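Local coordinates for anthrone oxidase-like protein (PDB 5F9P) that probably acts as an oxygenase that cleaves a C-C bond, opening ring B oxidatively during atypical angucycline biosynthesis, at residues G111-G116 with F155-V160; A147-V152 with E187-Q192. All blocks are in the same frame, centred on the assembly; numbering follows the deposited sequence.

Interaction 1: residues G111-G116 with F155-V160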
# COMPACT_ATOMS: atom_id res chain seq x y z
N GLY A 111 -6.52 -16.35 -0.85
CA GLY A 111 -5.26 -16.84 -1.39
C GLY A 111 -4.12 -15.90 -1.00
O GLY A 111 -4.36 -14.73 -0.71
N LYS A 112 -2.89 -16.41 -0.99
CA LYS A 112 -1.74 -15.56 -0.66
C LYS A 112 -1.37 -14.66 -1.83
O LYS A 112 -1.52 -15.01 -3.00
CB LYS A 112 -0.53 -16.38 -0.21
CG LYS A 112 -0.79 -17.25 1.02
CD LYS A 112 0.50 -17.90 1.53
CE LYS A 112 0.23 -19.00 2.56
NZ LYS A 112 -0.40 -18.49 3.81
N ILE A 113 -0.86 -13.49 -1.49
CA ILE A 113 -0.58 -12.48 -2.47
C ILE A 113 0.92 -12.22 -2.51
O ILE A 113 1.57 -12.17 -1.47
CB ILE A 113 -1.39 -11.21 -2.13
CG1 ILE A 113 -2.88 -11.51 -2.39
CG2 ILE A 113 -0.89 -10.01 -2.91
CD1 ILE A 113 -3.85 -10.47 -1.88
N GLU A 114 1.46 -12.11 -3.71
CA GLU A 114 2.87 -11.80 -3.87
C GLU A 114 3.04 -10.45 -4.53
O GLU A 114 2.37 -10.14 -5.52
CB GLU A 114 3.56 -12.86 -4.73
CG GLU A 114 5.05 -12.60 -4.88
CD GLU A 114 5.80 -13.75 -5.52
OE1 GLU A 114 5.15 -14.67 -6.09
OE2 GLU A 114 7.05 -13.74 -5.45
N ILE A 115 3.95 -9.64 -4.00
CA ILE A 115 4.28 -8.36 -4.60
C ILE A 115 5.76 -8.30 -4.97
O ILE A 115 6.60 -8.87 -4.28
CB ILE A 115 3.92 -7.19 -3.65
CG1 ILE A 115 4.69 -7.30 -2.33
CG2 ILE A 115 2.41 -7.18 -3.41
CD1 ILE A 115 4.63 -6.03 -1.46
N GLY A 116 6.08 -7.63 -6.07
CA GLY A 116 7.45 -7.63 -6.58
C GLY A 116 7.54 -7.07 -7.99
O GLY A 116 6.57 -7.12 -8.75
N PHE A 155 -8.31 -8.96 -13.20
CA PHE A 155 -8.11 -8.83 -11.77
C PHE A 155 -7.17 -9.93 -11.31
O PHE A 155 -7.34 -11.09 -11.68
CB PHE A 155 -9.43 -8.93 -11.02
CG PHE A 155 -9.25 -9.13 -9.53
CD1 PHE A 155 -9.00 -8.05 -8.70
CD2 PHE A 155 -9.31 -10.40 -8.98
CE1 PHE A 155 -8.83 -8.24 -7.33
CE2 PHE A 155 -9.15 -10.60 -7.62
CZ PHE A 155 -8.90 -9.51 -6.79
N ARG A 156 -6.18 -9.57 -10.50
CA ARG A 156 -5.26 -10.58 -9.96
C ARG A 156 -5.42 -10.85 -8.47
O ARG A 156 -5.45 -12.01 -8.04
CB ARG A 156 -3.81 -10.19 -10.25
CG ARG A 156 -3.46 -10.16 -11.72
CD ARG A 156 -2.00 -9.76 -11.92
NE ARG A 156 -1.63 -9.85 -13.33
CZ ARG A 156 -0.41 -9.62 -13.79
NH1 ARG A 156 0.57 -9.27 -12.96
NH2 ARG A 156 -0.17 -9.75 -15.09
N ALA A 157 -5.51 -9.78 -7.67
CA ALA A 157 -5.54 -9.95 -6.22
C ALA A 157 -5.99 -8.69 -5.48
O ALA A 157 -5.93 -7.57 -6.02
CB ALA A 157 -4.15 -10.41 -5.70
N HIS A 158 -6.45 -8.89 -4.25
CA HIS A 158 -6.93 -7.77 -3.42
C HIS A 158 -6.53 -8.00 -1.98
O HIS A 158 -6.82 -9.05 -1.40
CB HIS A 158 -8.45 -7.61 -3.51
CG HIS A 158 -8.96 -6.35 -2.86
ND1 HIS A 158 -10.20 -6.26 -2.25
CD2 HIS A 158 -8.40 -5.12 -2.74
CE1 HIS A 158 -10.38 -5.03 -1.79
NE2 HIS A 158 -9.30 -4.32 -2.08
N VAL A 159 -5.87 -6.99 -1.41
CA VAL A 159 -5.54 -6.98 0.01
C VAL A 159 -6.32 -5.86 0.70
O VAL A 159 -6.34 -4.72 0.21
CB VAL A 159 -4.03 -6.71 0.23
CG1 VAL A 159 -3.70 -6.72 1.72
CG2 VAL A 159 -3.18 -7.75 -0.53
N VAL A 160 -6.96 -6.17 1.82
CA VAL A 160 -7.66 -5.14 2.60
C VAL A 160 -6.95 -5.01 3.92
O VAL A 160 -6.79 -5.99 4.64
CB VAL A 160 -9.15 -5.49 2.84
CG1 VAL A 160 -9.84 -4.42 3.69
CG2 VAL A 160 -9.88 -5.69 1.51
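Strand 155-167 belongs to an eight-stranded antiparallel barrel closed within one chain, in a family of the dimeric alpha-beta barrel clan; the short strand 113-114 packs against it through Ile113, Ala157 and Val159. Strand 113-114 pairs with strand 2-3 in a separate two-stranded sheet. Its contact with 155-160 is made by side chains, without hydrogen bonds. Ile113 carries its side of the contact. Its CB points at the barrel strand, and both branches take part. The shorter branch, Ile113 CG2, lies roughly 4.0 Å from Val159 CG2, and the two side chains cross obliquely. The exact fit there is doubtful, because the model brings Ile113 CD1 too close to the same valine methyl. Ala157 and Val159 alternate with His158, whose CB points away from Ile113 and whose NE2 is hydrogen-bonded to Ser176. Arg156 and Ala157 together face Gln179 in a classic beta bulge at the start of the contact, which includes Ala157. Thr103 and Thr105 of strand 92-105 also touch Ile113, and Ile3 touches Val159, so the small sheet and the barrel share one buried patch. The longer branch of Ile113 starts beside the backbone N (chi1 -70°). This turns it toward the bulge alanine, where Ile113 CG1 meets the methyl CB of Ala157 at 3.7 Å.

Interaction 2: residues A147-V152 with E187-Q192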
# COMPACT_ATOMS: atom_id res chain seq x y z
N ALA A 147 -16.07 -10.37 -3.14
CA ALA A 147 -15.70 -11.66 -3.69
C ALA A 147 -15.85 -11.67 -5.22
O ALA A 147 -15.14 -12.39 -5.91
CB ALA A 147 -16.53 -12.78 -3.05
N PHE A 148 -16.77 -10.87 -5.74
CA PHE A 148 -17.02 -10.86 -7.19
C PHE A 148 -15.77 -10.48 -7.99
O PHE A 148 -15.68 -10.79 -9.17
CB PHE A 148 -18.14 -9.86 -7.55
CG PHE A 148 -17.75 -8.43 -7.35
CD1 PHE A 148 -17.95 -7.80 -6.12
CD2 PHE A 148 -17.12 -7.72 -8.37
CE1 PHE A 148 -17.57 -6.48 -5.93
CE2 PHE A 148 -16.73 -6.40 -8.18
CZ PHE A 148 -16.95 -5.78 -6.95
N LEU A 149 -14.83 -9.79 -7.35
CA LEU A 149 -13.65 -9.30 -8.06
C LEU A 149 -12.89 -10.43 -8.74
O LEU A 149 -12.36 -10.26 -9.83
CB LEU A 149 -12.71 -8.55 -7.11
CG LEU A 149 -13.06 -7.12 -6.68
CD1 LEU A 149 -12.10 -6.70 -5.58
CD2 LEU A 149 -13.01 -6.16 -7.87
N ALA A 150 -12.84 -11.59 -8.08
CA ALA A 150 -12.08 -12.73 -8.60
C ALA A 150 -12.52 -13.16 -10.00
O ALA A 150 -11.77 -13.84 -10.70
CB ALA A 150 -12.17 -13.91 -7.63
N GLN A 151 -13.73 -12.76 -10.40
CA GLN A 151 -14.20 -13.10 -11.74
C GLN A 151 -14.17 -11.91 -12.70
O GLN A 151 -14.58 -12.03 -13.85
CB GLN A 151 -15.59 -13.75 -11.69
CG GLN A 151 -15.56 -15.20 -11.17
CD GLN A 151 -15.42 -15.28 -9.66
OE1 GLN A 151 -14.63 -16.07 -9.13
NE2 GLN A 151 -16.21 -14.47 -8.96
N VAL A 152 -13.67 -10.77 -12.24
CA VAL A 152 -13.46 -9.62 -13.11
C VAL A 152 -12.23 -9.86 -14.00
O VAL A 152 -11.18 -10.27 -13.51
CB VAL A 152 -13.25 -8.33 -12.30
CG1 VAL A 152 -12.84 -7.17 -13.21
CG2 VAL A 152 -14.52 -7.99 -11.47
N GLU A 187 -8.68 0.16 -15.76
CA GLU A 187 -9.53 1.30 -16.10
C GLU A 187 -10.84 0.83 -16.73
O GLU A 187 -11.88 1.47 -16.55
CB GLU A 187 -8.78 2.29 -16.98
CG GLU A 187 -7.54 2.84 -16.29
CD GLU A 187 -6.81 3.87 -17.12
OE1 GLU A 187 -6.92 3.82 -18.36
OE2 GLU A 187 -6.12 4.73 -16.53
N ALA A 188 -10.80 -0.29 -17.45
CA ALA A 188 -12.02 -0.89 -17.96
C ALA A 188 -12.98 -1.22 -16.82
O ALA A 188 -14.16 -0.90 -16.89
CB ALA A 188 -11.72 -2.14 -18.79
N TYR A 189 -12.47 -1.85 -15.77
CA TYR A 189 -13.27 -2.12 -14.58
C TYR A 189 -13.69 -0.83 -13.87
O TYR A 189 -14.87 -0.61 -13.61
CB TYR A 189 -12.53 -3.04 -13.60
CG TYR A 189 -13.25 -3.17 -12.26
CD1 TYR A 189 -14.39 -3.94 -12.14
CD2 TYR A 189 -12.78 -2.49 -11.13
CE1 TYR A 189 -15.06 -4.06 -10.91
CE2 TYR A 189 -13.44 -2.60 -9.92
CZ TYR A 189 -14.58 -3.38 -9.81
OH TYR A 189 -15.23 -3.48 -8.60
N ARG A 190 -12.71 0.01 -13.54
CA ARG A 190 -12.96 1.25 -12.83
C ARG A 190 -14.13 2.01 -13.45
O ARG A 190 -15.00 2.52 -12.74
CB ARG A 190 -11.71 2.14 -12.86
CG ARG A 190 -11.85 3.45 -12.11
CD ARG A 190 -10.70 4.40 -12.45
NE ARG A 190 -10.75 4.83 -13.85
CZ ARG A 190 -9.76 5.47 -14.48
NH1 ARG A 190 -8.63 5.76 -13.84
NH2 ARG A 190 -9.91 5.81 -15.75
N ASP A 191 -14.16 2.05 -14.78
CA ASP A 191 -15.06 2.93 -15.51
C ASP A 191 -16.35 2.27 -15.97
O ASP A 191 -17.09 2.85 -16.77
CB ASP A 191 -14.33 3.58 -16.71
CG ASP A 191 -13.22 4.54 -16.28
OD1 ASP A 191 -13.32 5.10 -15.16
OD2 ASP A 191 -12.24 4.73 -17.03
N GLN A 192 -16.64 1.05 -15.49
CA GLN A 192 -17.89 0.40 -15.86
C GLN A 192 -19.04 1.35 -15.60
O GLN A 192 -19.07 2.03 -14.57
CB GLN A 192 -18.11 -0.87 -15.04
CG GLN A 192 -17.23 -2.04 -15.43
CD GLN A 192 -17.44 -3.24 -14.53
OE1 GLN A 192 -17.86 -3.11 -13.38
NE2 GLN A 192 -17.12 -4.43 -15.05
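Tyr189, on the last turn of helix 183-190, reaches across to Phe148, Leu149 and Val152, in the 3-10 segment 147-151 and the residue after it. It joins two elements outside the barrel, in the half that is probably a ferredoxin-like unit of the antibiotic biosynthesis monooxygenase family. The Tyr189 side chain crosses those of Phe148, Leu149 and Val152 at about a right angle. CG lies anti to the backbone N (chi1 171°), which carries the phenol away from the helix toward all three. Val152 lies obliquely along the CD1-CE1 side of the ring: CG1 is 3.7 Å from Tyr189 CD1, and CG2 is 4.0 Å from Tyr189 CE1. Leu149 starts out turned aside, but its CD2 comes in to 3.7 Å from Tyr189 CZ. Phe148 presents its edge to the phenol end, with Tyr189 CE1 in the plane of the phenylalanine ring. Phe148 CE2 and Tyr189 CE1 are 4.0 Å apart. Arg201 adds a cation-pi contact to Tyr189, and the Trp180 ring meets it too. At the helix end, Arg190 grips Asp191, the first residue beyond it, side-on through NE and NH2. The hydroxyl ends the tyrosine at the phenylalanine edge, Tyr189 OH lying 3.3 Å from Phe148 CZ.

From the N terminus, the chain first passes 111-116, then 147-152, before entering strand 155-167. There 155-160 closes interaction 1, a loop that includes strand 122-130 and helix 135-142. The chain continues through strand 172-180 into helix 183-190, where 187-192 closes interaction 2. The second loop opens inside the first and closes after it, so the two cross. Interaction 1 ties the small sheet of 2-3 and 113-114 to the barrel; interaction 2 ties the loop after helix 135-142 to the end of helix 183-190. Their centres are about 15 Å apart, and they touch directly: Phe155 CD2 lies 3.2 Å from Leu149 O.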